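Local structure of penicillin-binding protein 1A (5CXW) at residues R9-E14 / L31-T36; V65-H70 / H228-V233; K100-V105 / A176-S181; P313-A318 / G354-T359. The protein builds the mycobacterial cell wall, polymerising glycan strands with one domain and cross-linking their peptides with the penicillin-sensitive transpeptidase domain described here. One frame throughout, in Å; residues are numbered along the deposited sequence.

Overall arrangement
Interactions 1, 2 and 4 form a connected run, whereas interaction 3 stands apart on the active-site side. Interaction 1 adjoins interaction 2, with centres 13 Å apart: Glu14 OE1 lies 2.8 Å from Phe232 N in a probable hydrogen bond, and Thr36 pairs with Phe232 through the backbone. Interactions 2 and 4, also 13 Å between centres, share a sheet in which strands 60-67 and 315-323 are neighbours; Ile67 N meets Ser316 O at 2.8 Å. Interaction 3 is nested in the chain loop that interaction 2 closes, 16 Å from it between centres. The Phe102 side chain is about 10 Å from that of Ser97, the probable acylation site, and about 12 Å from the bound penicillin V.

Interaction 1: residues R9-E14 / L31-T36; sequences RQVTRE and LVVTTT
Val11 carries CG1 anti to its backbone N (chi1 171°) and CG2 anti to the carbonyl carbon, which splits the two methyls between two residues of the strand. CG1 meets CG1 of Val33 at 4.0 Å. Val33 has the same rotamer (chi1 180°), and the two valines reach toward each other tip to tip. The other branch, Val11 CG2, comes within 3.8 Å of Thr35 CG2, the side chains crossing at about a right angle. Thr35 meets Val11 with its methyl, while OG1 is hydrogen-bonded to the backbone N of Ile37, just beyond the strand.

Within 9-14, Val11 alone meets the strand, its CA 7.6 Å from the CA of Thr35. The strand, 32-35, is the edge of a three-stranded antiparallel sheet, and Val11 also packs on Val233 of the adjoining strand 233-237, while Leu15 of the same helix touches Val33. The contact between 9-14 and 31-36 is made entirely by methyl groups, so it rests on van der Waals packing and on the burial of Val11, with no polar bond to fix its direction.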
# COMPACT_ATOMS: atom_id res chain seq x y z
N ARG A 9 -6.49 1.01 20.34
CA ARG A 9 -7.83 0.89 19.80
C ARG A 9 -7.94 -0.29 18.84
O ARG A 9 -8.93 -1.01 18.83
CB ARG A 9 -8.31 2.21 19.14
CG ARG A 9 -8.85 3.21 20.17
CD ARG A 9 -8.82 4.69 19.75
NE ARG A 9 -9.54 5.01 18.50
CZ ARG A 9 -9.66 6.25 17.98
NH1 ARG A 9 -10.31 6.44 16.83
NH2 ARG A 9 -9.12 7.31 18.59
N GLN A 10 -6.92 -0.49 18.02
CA GLN A 10 -6.92 -1.65 17.12
C GLN A 10 -6.71 -2.98 17.83
O GLN A 10 -7.30 -3.98 17.48
CB GLN A 10 -5.87 -1.49 16.03
CG GLN A 10 -6.13 -0.38 15.03
CD GLN A 10 -7.47 -0.57 14.38
OE1 GLN A 10 -7.76 -1.62 13.88
NE2 GLN A 10 -8.31 0.44 14.47
N VAL A 11 -5.91 -2.98 18.88
CA VAL A 11 -5.73 -4.16 19.68
C VAL A 11 -7.05 -4.57 20.37
O VAL A 11 -7.42 -5.72 20.37
CB VAL A 11 -4.59 -3.96 20.73
CG1 VAL A 11 -4.53 -5.13 21.74
CG2 VAL A 11 -3.24 -3.84 20.06
N THR A 12 -7.74 -3.59 20.97
CA THR A 12 -9.02 -3.84 21.59
C THR A 12 -10.02 -4.41 20.62
O THR A 12 -10.68 -5.41 20.93
CB THR A 12 -9.60 -2.57 22.17
OG1 THR A 12 -8.72 -2.11 23.19
CG2 THR A 12 -10.98 -2.82 22.79
N ARG A 13 -10.11 -3.81 19.45
CA ARG A 13 -11.02 -4.27 18.42
C ARG A 13 -10.73 -5.73 18.10
O ARG A 13 -11.64 -6.54 18.00
CB ARG A 13 -10.86 -3.40 17.16
CG ARG A 13 -11.96 -3.48 16.11
CD ARG A 13 -11.47 -3.06 14.69
NE ARG A 13 -11.02 -4.29 14.07
CZ ARG A 13 -9.79 -4.82 14.08
NH1 ARG A 13 -8.66 -4.21 14.56
NH2 ARG A 13 -9.67 -6.03 13.55
N GLU A 14 -9.47 -6.06 17.95
CA GLU A 14 -9.10 -7.45 17.57
C GLU A 14 -9.39 -8.46 18.72
O GLU A 14 -9.83 -9.60 18.49
CB GLU A 14 -7.62 -7.47 17.20
CG GLU A 14 -7.15 -8.79 16.64
CD GLU A 14 -5.73 -8.69 16.12
OE1 GLU A 14 -5.43 -7.73 15.39
OE2 GLU A 14 -4.90 -9.55 16.37
N LEU A 31 -6.17 -8.98 31.12
CA LEU A 31 -5.41 -9.80 30.19
C LEU A 31 -4.04 -9.22 30.02
O LEU A 31 -3.90 -8.01 29.97
CB LEU A 31 -6.08 -9.86 28.84
CG LEU A 31 -7.45 -10.54 28.86
CD1 LEU A 31 -7.96 -10.62 27.45
CD2 LEU A 31 -7.31 -11.92 29.52
N VAL A 32 -3.06 -10.08 29.86
CA VAL A 32 -1.72 -9.66 29.52
C VAL A 32 -1.54 -9.90 28.04
O VAL A 32 -1.51 -11.02 27.56
CB VAL A 32 -0.67 -10.43 30.35
CG1 VAL A 32 0.74 -10.09 29.84
CG2 VAL A 32 -0.91 -10.14 31.84
N VAL A 33 -1.45 -8.81 27.29
CA VAL A 33 -1.48 -8.87 25.81
C VAL A 33 -0.11 -8.48 25.28
O VAL A 33 0.52 -7.55 25.78
CB VAL A 33 -2.53 -7.91 25.25
CG1 VAL A 33 -2.56 -7.96 23.71
CG2 VAL A 33 -3.90 -8.20 25.88
N THR A 34 0.43 -9.30 24.40
CA THR A 34 1.64 -8.98 23.67
C THR A 34 1.21 -8.60 22.26
O THR A 34 0.50 -9.33 21.61
CB THR A 34 2.57 -10.21 23.60
OG1 THR A 34 2.86 -10.71 24.93
CG2 THR A 34 3.89 -9.84 22.96
N THR A 35 1.63 -7.43 21.81
CA THR A 35 1.27 -6.98 20.49
C THR A 35 2.37 -7.35 19.55
O THR A 35 3.47 -7.74 19.92
CB THR A 35 1.00 -5.46 20.38
OG1 THR A 35 2.26 -4.80 20.38
CG2 THR A 35 0.08 -4.94 21.45
N THR A 36 2.06 -7.16 18.27
CA THR A 36 3.00 -7.44 17.19
C THR A 36 3.98 -6.30 16.91
O THR A 36 4.92 -6.47 16.14
CB THR A 36 2.24 -7.69 15.90
OG1 THR A 36 1.32 -6.62 15.65
CG2 THR A 36 1.47 -8.99 15.92

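Interaction 2: residues V65-H70 / H228-V233; sequences VSIDPH and HPPHFV
His228 NE2 binds a water at 2.9 Å, in the plane and at the edge of the imidazole ring, and that water also donates a weak bond to Pro69 O, 3.5 Å away. A second carbonyl lies over one face of the same ring: His70 O is 3.2 Å from His228 NE2, but the angle is too poor for a hydrogen bond, and the approach is a carbonyl resting on an aromatic face. Pro69 O comes in obliquely, 3.4 Å from His228 CD2. Two successive backbone carbonyls of the loop after the strand thus approach the imidazole.

That loop is shaped by Asp68, whose OD1 accepts from His70 N at 2.9 Å in an Asx turn; the nitrogen arrives from above the carboxylate plane, 46° out of it. The other oxygen, OD2, forms a salt bridge with Arg75. In the second segment, His231 ND1 donates to Pro229 O at 3.1 Å in an almost straight bond (172°) that lies in both the ring plane and the carbonyl plane, turning the ring edge of His231 back to the carbonyl two residues before it.

Apolar contact is slight: Ile67 CD1 reaches Pro230 CB at 4.1 Å, the two side chains crossing obliquely. Both also touch Ser216 of helix 211-222, so the end of strand 60-67 and the linker between strands 226-227 and 233-237 come together beside that helix, while Phe232 packs edge-to-face on Tyr77 of strand 74-78 and touches helix 2-19.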
# COMPACT_ATOMS: atom_id res chain seq x y z
N VAL A 65 1.79 2.29 7.84
CA VAL A 65 1.59 0.93 8.33
C VAL A 65 2.66 0.01 7.75
O VAL A 65 2.89 0.04 6.53
CB VAL A 65 0.20 0.39 7.95
CG1 VAL A 65 0.02 -1.02 8.52
CG2 VAL A 65 -0.86 1.32 8.49
N SER A 66 3.35 -0.75 8.63
CA SER A 66 4.33 -1.69 8.22
C SER A 66 3.90 -3.08 8.67
O SER A 66 3.56 -3.26 9.89
CB SER A 66 5.67 -1.38 8.89
OG SER A 66 6.16 -0.09 8.52
N ILE A 67 3.92 -4.03 7.73
CA ILE A 67 3.50 -5.41 7.98
C ILE A 67 4.61 -6.39 7.61
O ILE A 67 5.32 -6.23 6.60
CB ILE A 67 2.25 -5.69 7.15
CG1 ILE A 67 1.05 -4.97 7.83
CG2 ILE A 67 1.93 -7.19 7.09
CD1 ILE A 67 -0.21 -4.96 7.05
N ASP A 68 4.79 -7.40 8.47
CA ASP A 68 5.68 -8.52 8.22
C ASP A 68 5.06 -9.49 7.19
O ASP A 68 4.07 -10.15 7.48
CB ASP A 68 5.93 -9.23 9.55
CG ASP A 68 6.96 -10.34 9.45
OD1 ASP A 68 7.34 -10.75 8.33
OD2 ASP A 68 7.36 -10.79 10.57
N PRO A 69 5.63 -9.58 5.97
CA PRO A 69 5.07 -10.49 5.00
C PRO A 69 5.09 -11.97 5.37
O PRO A 69 4.36 -12.79 4.77
CB PRO A 69 5.95 -10.24 3.73
CG PRO A 69 6.49 -8.84 3.92
CD PRO A 69 6.81 -8.88 5.40
N HIS A 70 5.97 -12.33 6.31
CA HIS A 70 6.03 -13.73 6.74
C HIS A 70 4.77 -14.21 7.46
O HIS A 70 4.52 -15.43 7.57
CB HIS A 70 7.25 -13.99 7.63
CG HIS A 70 8.55 -13.53 7.05
ND1 HIS A 70 9.59 -13.06 7.83
CD2 HIS A 70 9.02 -13.56 5.80
CE1 HIS A 70 10.61 -12.75 7.06
NE2 HIS A 70 10.29 -13.04 5.82
N HIS A 228 -1.46 -13.28 4.46
CA HIS A 228 -1.79 -13.49 5.88
C HIS A 228 -2.62 -12.35 6.36
O HIS A 228 -2.25 -11.21 6.18
CB HIS A 228 -0.52 -13.62 6.77
CG HIS A 228 0.48 -14.65 6.34
ND1 HIS A 228 0.48 -15.93 6.83
CD2 HIS A 228 1.52 -14.58 5.49
CE1 HIS A 228 1.49 -16.61 6.30
NE2 HIS A 228 2.14 -15.80 5.49
N PRO A 229 -3.75 -12.62 7.05
CA PRO A 229 -4.56 -11.50 7.57
C PRO A 229 -3.76 -10.61 8.51
O PRO A 229 -3.00 -11.11 9.36
CB PRO A 229 -5.70 -12.20 8.35
CG PRO A 229 -5.80 -13.51 7.67
CD PRO A 229 -4.41 -13.93 7.30
N PRO A 230 -3.86 -9.30 8.32
CA PRO A 230 -3.11 -8.43 9.23
C PRO A 230 -3.62 -8.54 10.65
O PRO A 230 -4.82 -8.68 10.85
CB PRO A 230 -3.33 -7.00 8.68
CG PRO A 230 -3.96 -7.15 7.40
CD PRO A 230 -4.45 -8.57 7.20
N HIS A 231 -2.71 -8.49 11.59
CA HIS A 231 -3.13 -8.58 13.01
C HIS A 231 -2.14 -7.90 13.88
O HIS A 231 -0.94 -7.78 13.55
CB HIS A 231 -3.30 -10.05 13.38
CG HIS A 231 -2.05 -10.82 13.29
ND1 HIS A 231 -1.54 -11.26 12.09
CD2 HIS A 231 -1.13 -11.16 14.23
CE1 HIS A 231 -0.40 -11.89 12.31
NE2 HIS A 231 -0.14 -11.86 13.60
N PHE A 232 -2.65 -7.47 15.04
CA PHE A 232 -1.94 -6.68 16.01
C PHE A 232 -1.60 -7.48 17.30
O PHE A 232 -0.77 -7.04 18.07
CB PHE A 232 -2.80 -5.48 16.45
CG PHE A 232 -3.04 -4.44 15.41
CD1 PHE A 232 -4.04 -4.63 14.44
CD2 PHE A 232 -2.26 -3.27 15.35
CE1 PHE A 232 -4.25 -3.68 13.42
CE2 PHE A 232 -2.50 -2.33 14.35
CZ PHE A 232 -3.49 -2.53 13.41
N VAL A 233 -2.27 -8.60 17.51
CA VAL A 233 -2.13 -9.38 18.75
C VAL A 233 -1.29 -10.61 18.46
O VAL A 233 -1.62 -11.45 17.60
CB VAL A 233 -3.48 -9.79 19.31
CG1 VAL A 233 -3.26 -10.74 20.48
CG2 VAL A 233 -4.33 -8.57 19.74
O HOH W 1 4.52 -16.15 3.96

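Interaction 3: residues K100-V105 / A176-S181; sequences KVFALV and AGIASS
The ring of Phe102 projects from helix 100-109 toward the turn that follows helix 165-176, and its far end is shared by Ala176 and Ile178. Ala176 CB approaches CE1 of the ring at 3.8 Å. Ile178 arrives at the neighbouring corner: its CD1 lies 4.1 Å from Phe102 CZ, and CG1 is equally near CE2. Both partners approach obliquely, neither over the ring's face nor at its edge, and the Phe102 and Ile178 side chains run at a slant to one another. One face of the ring is covered by Val101 CG2 of the same helix, 3.8 Å above the ring centre, and Phe99 adds an edge-to-face contact.

Both partners reach the ring from the side away from Val101, because the chain bends at Gly177 between them. This glycine, at positive phi (121°), ends helix 165-176 in a Schellman motif, and Ile178 turns back toward Phe102. Ala173 and Ala217 from helices 165-176 and 211-222 also touch both Phe102 and Ile178.

The buried cluster therefore ties two other helices to the helix whose start carries the SxxK pattern, Ser97 and Lys100, with Lys100 NZ hydrogen-bonded to Ser150 OG and Asn152 OD1, as in the active site of penicillin-binding transpeptidases.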
# COMPACT_ATOMS: atom_id res chain seq x y z
N LYS A 100 -2.02 0.70 -9.47
CA LYS A 100 -1.71 0.10 -10.75
C LYS A 100 -1.14 -1.32 -10.63
O LYS A 100 -1.24 -2.12 -11.58
CB LYS A 100 -0.68 0.95 -11.56
CG LYS A 100 -1.26 2.24 -12.08
CD LYS A 100 -0.26 3.12 -12.78
CE LYS A 100 -0.95 4.39 -13.17
NZ LYS A 100 -0.00 5.32 -13.67
N VAL A 101 -0.45 -1.59 -9.53
CA VAL A 101 0.19 -2.90 -9.33
C VAL A 101 -0.84 -3.98 -9.40
O VAL A 101 -0.54 -5.10 -9.81
CB VAL A 101 1.04 -3.01 -8.03
CG1 VAL A 101 2.06 -1.92 -7.98
CG2 VAL A 101 0.17 -3.07 -6.78
N PHE A 102 -2.10 -3.69 -9.03
CA PHE A 102 -3.13 -4.74 -9.09
C PHE A 102 -3.60 -5.02 -10.50
O PHE A 102 -3.99 -6.15 -10.80
CB PHE A 102 -4.30 -4.41 -8.12
CG PHE A 102 -3.80 -4.20 -6.74
CD1 PHE A 102 -3.09 -5.21 -6.10
CD2 PHE A 102 -3.96 -3.00 -6.10
CE1 PHE A 102 -2.55 -5.01 -4.83
CE2 PHE A 102 -3.42 -2.81 -4.82
CZ PHE A 102 -2.70 -3.81 -4.19
N ALA A 103 -3.57 -4.00 -11.36
CA ALA A 103 -3.77 -4.24 -12.78
C ALA A 103 -2.67 -5.12 -13.34
O ALA A 103 -2.87 -5.98 -14.20
CB ALA A 103 -3.90 -2.98 -13.58
N LEU A 104 -1.45 -4.91 -12.88
CA LEU A 104 -0.34 -5.75 -13.35
C LEU A 104 -0.45 -7.18 -12.86
O LEU A 104 -0.25 -8.15 -13.63
CB LEU A 104 0.97 -5.12 -12.92
CG LEU A 104 2.23 -5.80 -13.44
CD1 LEU A 104 2.30 -5.98 -14.93
CD2 LEU A 104 3.46 -5.06 -12.96
N VAL A 105 -0.86 -7.34 -11.60
CA VAL A 105 -1.19 -8.67 -11.12
C VAL A 105 -2.19 -9.34 -12.03
O VAL A 105 -2.01 -10.50 -12.46
CB VAL A 105 -1.74 -8.69 -9.66
CG1 VAL A 105 -2.20 -10.06 -9.28
CG2 VAL A 105 -0.66 -8.25 -8.66
N ALA A 176 -5.23 -10.05 -3.37
CA ALA A 176 -3.96 -9.66 -2.73
C ALA A 176 -4.09 -9.29 -1.27
O ALA A 176 -3.10 -9.34 -0.56
CB ALA A 176 -3.30 -8.52 -3.50
N GLY A 177 -5.34 -8.96 -0.84
CA GLY A 177 -5.62 -8.54 0.53
C GLY A 177 -6.25 -7.19 0.69
O GLY A 177 -6.40 -6.75 1.84
N ILE A 178 -6.62 -6.48 -0.38
CA ILE A 178 -7.44 -5.27 -0.21
C ILE A 178 -8.76 -5.72 0.34
O ILE A 178 -9.44 -6.55 -0.26
CB ILE A 178 -7.58 -4.45 -1.51
CG1 ILE A 178 -6.21 -4.03 -2.09
CG2 ILE A 178 -8.48 -3.28 -1.24
CD1 ILE A 178 -5.35 -3.20 -1.15
N ALA A 179 -9.11 -5.28 1.55
CA ALA A 179 -10.30 -5.86 2.21
C ALA A 179 -11.54 -5.53 1.41
O ALA A 179 -11.60 -4.48 0.75
CB ALA A 179 -10.46 -5.32 3.61
N SER A 180 -12.50 -6.44 1.46
CA SER A 180 -13.77 -6.32 0.75
C SER A 180 -14.73 -5.29 1.38
O SER A 180 -15.69 -4.88 0.72
CB SER A 180 -14.49 -7.67 0.71
OG SER A 180 -13.79 -8.46 -0.22
N SER A 181 -14.49 -4.96 2.64
CA SER A 181 -15.24 -3.96 3.36
C SER A 181 -14.43 -3.39 4.49
O SER A 181 -13.45 -3.99 4.95
CB SER A 181 -16.53 -4.60 3.93
OG SER A 181 -16.17 -5.60 4.87

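Interaction 4: residues P313-A318 / G354-T359; sequences PSLSTA and GALKGT
Just ahead of Leu315, the residue that meets Ala355 and Leu356, the turn residue Ser314 turns toward the helix end without touching it, and its OG is hydrogen-bonded to Glu362 OE1. Leu315 then makes the contact. With CG anti to the backbone N (chi1 -160°), its branch is carried over to the helix, where CD2 meets Ala355 CB at 3.6 Å. Its CB, nearer the strand backbone, takes Leu356 CD2 at 4.1 Å, so one leucine bears on two consecutive residues, Ala355 with its tip and Leu356 with its root. The next residue, Ser316, leaves this face, and its OG bonds with the backbone O of Ala215. Thr317 returns to the Leu315 side and touches Trp348 and Met352.

From Leu356 to Thr359 the chain makes a type II turn. Leu356 O accepts from Thr359 N at 2.9 Å and from Thr359 OG1 at 2.6 Å, the hydroxyl donating to a lone pair of Leu356 O, in the carbonyl plane.

The last turn of helix 343-356 thus lies against the start of strand 315-323 in the five-stranded sheet: Leu356 also reaches Thr312 of strand 303-312, while Ser316 and Ala318 pack on helix 211-222.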
# COMPACT_ATOMS: atom_id res chain seq x y z
N PRO A 313 11.45 -8.47 1.29
CA PRO A 313 10.75 -9.72 1.66
C PRO A 313 10.33 -9.79 3.15
O PRO A 313 9.48 -10.62 3.51
CB PRO A 313 11.79 -10.80 1.31
CG PRO A 313 12.64 -10.15 0.24
CD PRO A 313 12.75 -8.73 0.64
N SER A 314 10.90 -8.95 3.99
CA SER A 314 10.69 -8.99 5.44
C SER A 314 9.87 -7.81 5.99
O SER A 314 9.57 -7.81 7.16
CB SER A 314 12.04 -9.11 6.14
OG SER A 314 12.60 -10.40 5.87
N LEU A 315 9.48 -6.83 5.17
CA LEU A 315 8.70 -5.70 5.64
C LEU A 315 8.05 -4.97 4.50
O LEU A 315 8.68 -4.66 3.51
CB LEU A 315 9.53 -4.73 6.49
CG LEU A 315 8.68 -3.83 7.38
CD1 LEU A 315 7.99 -4.61 8.50
CD2 LEU A 315 9.65 -2.82 8.00
N SER A 316 6.73 -4.76 4.63
CA SER A 316 5.95 -3.99 3.66
C SER A 316 5.38 -2.79 4.31
O SER A 316 4.67 -2.90 5.32
CB SER A 316 4.79 -4.85 3.12
OG SER A 316 3.98 -4.03 2.25
N THR A 317 5.70 -1.61 3.78
CA THR A 317 5.28 -0.36 4.39
C THR A 317 4.52 0.52 3.38
O THR A 317 4.98 0.75 2.24
CB THR A 317 6.48 0.42 4.97
OG1 THR A 317 7.15 -0.38 5.97
CG2 THR A 317 6.01 1.74 5.62
N ALA A 318 3.35 0.99 3.81
CA ALA A 318 2.56 1.93 3.07
C ALA A 318 2.56 3.29 3.81
O ALA A 318 2.39 3.35 5.01
CB ALA A 318 1.12 1.44 2.96
N GLY A 354 15.13 2.60 9.08
CA GLY A 354 15.12 2.45 10.52
C GLY A 354 14.66 1.10 11.03
O GLY A 354 15.23 0.55 11.98
N ALA A 355 13.56 0.59 10.46
CA ALA A 355 12.97 -0.64 10.91
C ALA A 355 13.86 -1.81 10.61
O ALA A 355 13.89 -2.77 11.39
CB ALA A 355 11.61 -0.85 10.26
N LEU A 356 14.62 -1.75 9.51
CA LEU A 356 15.44 -2.86 9.04
C LEU A 356 16.94 -2.73 9.41
O LEU A 356 17.73 -3.65 9.14
CB LEU A 356 15.32 -2.96 7.53
CG LEU A 356 13.90 -3.26 7.05
CD1 LEU A 356 13.88 -3.34 5.55
CD2 LEU A 356 13.46 -4.58 7.65
N LYS A 357 17.29 -1.60 10.03
CA LYS A 357 18.66 -1.36 10.47
C LYS A 357 19.15 -2.54 11.32
O LYS A 357 18.47 -3.01 12.20
CB LYS A 357 18.75 -0.07 11.28
CG LYS A 357 20.19 0.30 11.57
CD LYS A 357 20.25 1.62 12.27
CE LYS A 357 21.68 2.03 12.39
NZ LYS A 357 21.79 3.32 13.12
N GLY A 358 20.34 -3.02 10.99
CA GLY A 358 20.96 -4.12 11.68
C GLY A 358 20.59 -5.48 11.13
O GLY A 358 21.07 -6.49 11.65
N THR A 359 19.75 -5.55 10.09
CA THR A 359 19.44 -6.78 9.42
C THR A 359 20.15 -6.85 8.08
O THR A 359 20.34 -5.86 7.46
CB THR A 359 17.95 -6.97 9.20
OG1 THR A 359 17.47 -6.09 8.18
CG2 THR A 359 17.14 -6.70 10.54